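PDB 3IIB: peptidase M28 from Shewanella amazonensis SB2B, which probably acts as a secreted zinc-dependent peptidase of the M28 family, with carboxypeptidase or dipeptidase activity on short peptides. Local coordinates for residues V46-D49 / W50-K54; Y300-E303 / E304-L307. All blocks are in the same frame, centred on the assembly; numbering follows the deposited sequence.

Contact 1: residues V46-D49 / W50-K54; sequences VAVD and WAIAK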
loop_
_atom_site.group_PDB
_atom_site.type_symbol
_atom_site.label_atom_id
_atom_site.label_comp_id
_atom_site.label_asym_id
_atom_site.label_seq_id
_atom_site.Cartn_x
_atom_site.Cartn_y
_atom_site.Cartn_z
ATOM N N VAL A 46 11.216 -5.053 24.964
ATOM C CA VAL A 46 11.564 -6.158 24.029
ATOM C C VAL A 46 12.676 -5.767 23.069
ATOM O O VAL A 46 13.614 -6.544 22.891
ATOM C CB VAL A 46 10.321 -6.729 23.293
ATOM C CG1 VAL A 46 10.692 -7.829 22.284
ATOM C CG2 VAL A 46 9.246 -7.232 24.358
ATOM N N ALA A 47 12.604 -4.559 22.504
ATOM C CA ALA A 47 13.620 -4.083 21.567
ATOM C C ALA A 47 14.957 -3.853 22.278
ATOM O O ALA A 47 16.027 -4.231 21.772
ATOM C CB ALA A 47 13.146 -2.814 20.865
ATOM N N VAL A 48 14.902 -3.263 23.490
ATOM C CA VAL A 48 16.128 -3.050 24.263
ATOM C C VAL A 48 16.809 -4.404 24.577
ATOM O O VAL A 48 18.037 -4.530 24.413
ATOM C CB VAL A 48 15.836 -2.186 25.552
ATOM C CG1 VAL A 48 16.986 -2.292 26.561
ATOM C CG2 VAL A 48 15.487 -0.746 25.145
ATOM N N ASP A 49 16.026 -5.385 25.037
ATOM C CA ASP A 49 16.582 -6.663 25.435
ATOM C C ASP A 49 17.161 -7.338 24.175
ATOM O O ASP A 49 18.253 -7.916 24.204
ATOM C CB ASP A 49 15.539 -7.523 26.120
ATOM C CG ASP A 49 15.221 -7.034 27.531
ATOM O OD1 ASP A 49 16.018 -6.248 28.060
ATOM O OD2 ASP A 49 14.171 -7.413 28.071
ATOM N N TRP A 50 16.472 -7.167 23.053
ATOM C CA TRP A 50 16.927 -7.758 21.787
ATOM C C TRP A 50 18.287 -7.167 21.401
ATOM O O TRP A 50 19.174 -7.892 20.976
ATOM C CB TRP A 50 15.900 -7.542 20.677
ATOM C CG TRP A 50 16.462 -7.806 19.294
ATOM C CD1 TRP A 50 16.411 -8.976 18.613
ATOM C CD2 TRP A 50 17.167 -6.881 18.468
ATOM N NE1 TRP A 50 17.052 -8.848 17.402
ATOM C CE2 TRP A 50 17.505 -7.557 17.279
ATOM C CE3 TRP A 50 17.505 -5.514 18.593
ATOM C CZ2 TRP A 50 18.210 -6.941 16.241
ATOM C CZ3 TRP A 50 18.219 -4.900 17.553
ATOM C CH2 TRP A 50 18.565 -5.621 16.388
ATOM N N ALA A 51 18.421 -5.861 21.558
ATOM C CA ALA A 51 19.621 -5.126 21.112
ATOM C C ALA A 51 20.799 -5.462 21.996
ATOM O O ALA A 51 21.889 -5.727 21.516
ATOM C CB ALA A 51 19.325 -3.614 21.103
ATOM N N ILE A 52 20.570 -5.531 23.302
ATOM C CA ILE A 52 21.620 -5.954 24.231
ATOM C C ILE A 52 22.151 -7.361 23.860
ATOM O O ILE A 52 23.383 -7.584 23.723
ATOM C CB ILE A 52 21.097 -5.866 25.708
ATOM C CG1 ILE A 52 20.894 -4.404 26.172
ATOM C CG2 ILE A 52 22.081 -6.505 26.654
ATOM C CD1 ILE A 52 22.209 -3.631 26.354
ATOM N N ALA A 53 21.230 -8.305 23.655
ATOM C CA ALA A 53 21.601 -9.677 23.344
ATOM C C ALA A 53 22.338 -9.699 22.003
ATOM O O ALA A 53 23.323 -10.409 21.854
ATOM C CB ALA A 53 20.337 -10.601 23.299
ATOM N N LYS A 54 21.849 -8.918 21.043
ATOM C CA LYS A 54 22.433 -8.932 19.722
ATOM C C LYS A 54 23.831 -8.421 19.762
ATOM O O LYS A 54 24.738 -9.007 19.161
ATOM C CB LYS A 54 21.574 -8.125 18.741
ATOM C CG LYS A 54 22.079 -8.136 17.291
ATOM C CD LYS A 54 21.966 -9.538 16.671
ATOM C CE LYS A 54 20.535 -10.067 16.608
ATOM N NZ LYS A 54 20.463 -11.413 15.946
#
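Val46 to Asp49 meet Trp50 to Ala53 as successive turns of helix 42-57, which lies across strands 62-84 and 220-242. The bonds joining the turns are i to i+4: Trp50 N to Val46 O and Ala51 N to Ala47 O at 2.9 Å each, with Ile52 N to Val48 O the straightest, 170° at the hydrogen. Ala53 N to Asp49 O completes the run. Trp50 has CG anti to its own N (chi1 165°), which sends the indole out from the helix and slightly toward Lys54, with the CE3 edge in plane near Ala47 O at 3.7 Å. Lys54 CB lies 4.3 Å above one ring face, near the rim, while NE1 bonds to Ser29 OG, tying this helix to helix 22-33. The short side chains of Ala47 and Ala51 let the helix lie close to Val34, Arg37, Leu258 and Val238. Val48 CG1 and Ile52 CG1 are 4.5 Å apart, a loose apolar pair resting on Val238 of strand 220-242. Asp49 faces the exposed side and makes a salt bridge with Lys45. Backbone bonds pair the peptide N-H and C=O groups, so apolar side chains can seat the helix, and a hydroxyl satisfies the buried indole N-H.

Contact 2: residues Y300-E303 / E304-L307; sequences YAAE and ELGL. With ZN (zinc ion), chain B.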
loop_
_atom_site.group_PDB
_atom_site.type_symbol
_atom_site.label_atom_id
_atom_site.label_comp_id
_atom_site.label_asym_id
_atom_site.label_seq_id
_atom_site.Cartn_x
_atom_site.Cartn_y
_atom_site.Cartn_z
ATOM N N TYR A 300 19.649 4.855 19.865
ATOM C CA TYR A 300 18.948 5.809 20.702
ATOM C C TYR A 300 17.512 5.423 20.923
ATOM O O TYR A 300 16.835 4.917 20.031
ATOM C CB TYR A 300 18.979 7.238 20.092
ATOM C CG TYR A 300 20.331 7.928 20.077
ATOM C CD1 TYR A 300 20.769 8.605 21.179
ATOM C CD2 TYR A 300 21.138 7.931 18.951
ATOM C CE1 TYR A 300 21.994 9.288 21.187
ATOM C CE2 TYR A 300 22.369 8.576 18.954
ATOM C CZ TYR A 300 22.772 9.273 20.058
ATOM O OH TYR A 300 23.967 9.956 20.046
ATOM N N ALA A 301 17.056 5.717 22.135
ATOM C CA ALA A 301 15.674 5.597 22.546
ATOM C C ALA A 301 14.845 6.801 22.125
ATOM O O ALA A 301 15.301 7.950 22.146
ATOM C CB ALA A 301 15.580 5.455 24.129
ATOM N N ALA A 302 13.586 6.511 21.810
ATOM C CA ALA A 302 12.521 7.487 21.788
ATOM C C ALA A 302 12.828 8.668 20.868
ATOM O O ALA A 302 12.480 9.797 21.157
ATOM C CB ALA A 302 12.174 7.928 23.228
ATOM N N GLU A 303 13.464 8.391 19.740
ATOM C CA GLU A 303 13.686 9.444 18.736
ATOM C C GLU A 303 12.365 9.995 18.206
ATOM O O GLU A 303 12.239 11.187 17.997
ATOM C CB GLU A 303 14.579 8.929 17.598
ATOM C CG GLU A 303 14.929 10.000 16.570
ATOM C CD GLU A 303 13.879 10.192 15.487
ATOM O OE1 GLU A 303 12.992 9.329 15.362
ATOM O OE2 GLU A 303 13.955 11.192 14.745
ATOM N N GLU A 304 11.395 9.118 17.981
ATOM C CA GLU A 304 10.096 9.480 17.395
ATOM C C GLU A 304 9.294 10.435 18.265
ATOM O O GLU A 304 8.439 11.153 17.767
ATOM C CB GLU A 304 9.256 8.221 17.113
ATOM C CG GLU A 304 9.902 7.159 16.209
ATOM C CD GLU A 304 9.984 7.579 14.752
ATOM O OE1 GLU A 304 9.675 8.749 14.431
ATOM O OE2 GLU A 304 10.305 6.693 13.938
ATOM N N LEU A 305 9.601 10.455 19.562
ATOM C CA LEU A 305 8.880 11.278 20.508
ATOM C C LEU A 305 9.598 12.611 20.778
ATOM O O LEU A 305 9.281 13.291 21.748
ATOM C CB LEU A 305 8.665 10.519 21.817
ATOM C CG LEU A 305 8.016 9.134 21.656
ATOM C CD1 LEU A 305 7.740 8.577 23.081
ATOM C CD2 LEU A 305 6.736 9.163 20.804
ATOM N N GLY A 306 10.553 12.987 19.933
ATOM C CA GLY A 306 11.264 14.242 20.115
ATOM C C GLY A 306 12.722 14.125 20.521
ATOM O O GLY A 306 13.222 14.917 21.328
ATOM N N LEU A 307 13.434 13.175 19.925
ATOM C CA LEU A 307 14.865 13.023 20.202
ATOM C C LEU A 307 15.164 12.853 21.690
ATOM O O LEU A 307 16.190 13.271 22.157
ATOM C CB LEU A 307 15.685 14.206 19.677
ATOM C CG LEU A 307 15.308 14.820 18.343
ATOM C CD1 LEU A 307 16.269 15.999 18.004
ATOM C CD2 LEU A 307 15.279 13.750 17.269
HETATM ZN ZN ZN B . 10.372 8.416 12.346
HETATM O O HOH W 1 12.387 8.947 12.806
HETATM O O HOH W 2 10.687 10.290 11.375
#
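Glu303 and Glu304 are consecutive in the loop between strand 293-300 and helix 308-316, where overlapping type I turns bring their carboxylates to the two-zinc centre, the side chains crossing at an angle. The tight part is the backbone. Glu303 O accepts two N-H groups from the same face of its plane: Leu307 N at 3.0 Å, nearly straight (174°), and Gly306 N at 3.1 Å, from well above that plane. Leu305 N to Ala302 O is weak. Gly306 has a large positive phi, at which a CB would be jammed against the preceding carbonyl O. Ala302 CB and Leu305 CD1 are 4.5 Å apart and pack on strand 62-84, and Asp259 receives the N-H of Glu304.

The side that carries the metal and its two waters is built differently. Glu304, bent at chi2, folds its carboxylate onto one of two zinc ions, binding through both oxygens, OE1 at 2.2 Å; Asp269, His402 and two waters complete the shell. In Glu303, CG anti to the backbone N (chi1 -176°) and a bend at chi2 lay the carboxylate beside Leu307, whose CD2 is 3.8 Å from Glu303 OE2. That carboxylate stands near the second zinc without binding it in this model. The two carboxylate planes lie 70° apart, and OE1 of Glu303 takes a 2.7 Å hydrogen bond from a zinc-bound water. Replacing Glu303 with an alanine would probably leave that water without its carboxylate acceptor and open a gap beside Leu307. Neighbouring glutamates thus divide the work: one holds the metal directly, the other accepts a hydrogen bond from a water on it, an arrangement consistent with holding that water in a zinc-dependent hydrolase.

Contact 1 is a length of regular helix on the outside of the fold, its centre about 19 Å from the chain centre; contact 2 is an irregular loop whose centre is only about 8 Å from it. Their centres are about 17 Å apart and their nearest atoms about 6 Å, without touching. They share neighbours, though: strands 62-84 and 220-242 take side chains from both. In the helix, polarity is spent on repeating backbone bonds, and the side chains divide into an apolar underside and an outer side that mixes Asp49 with small apolar residues. In the loop, backbone bonds converge on one carbonyl, and the acidic side chains meet zinc and its bound water.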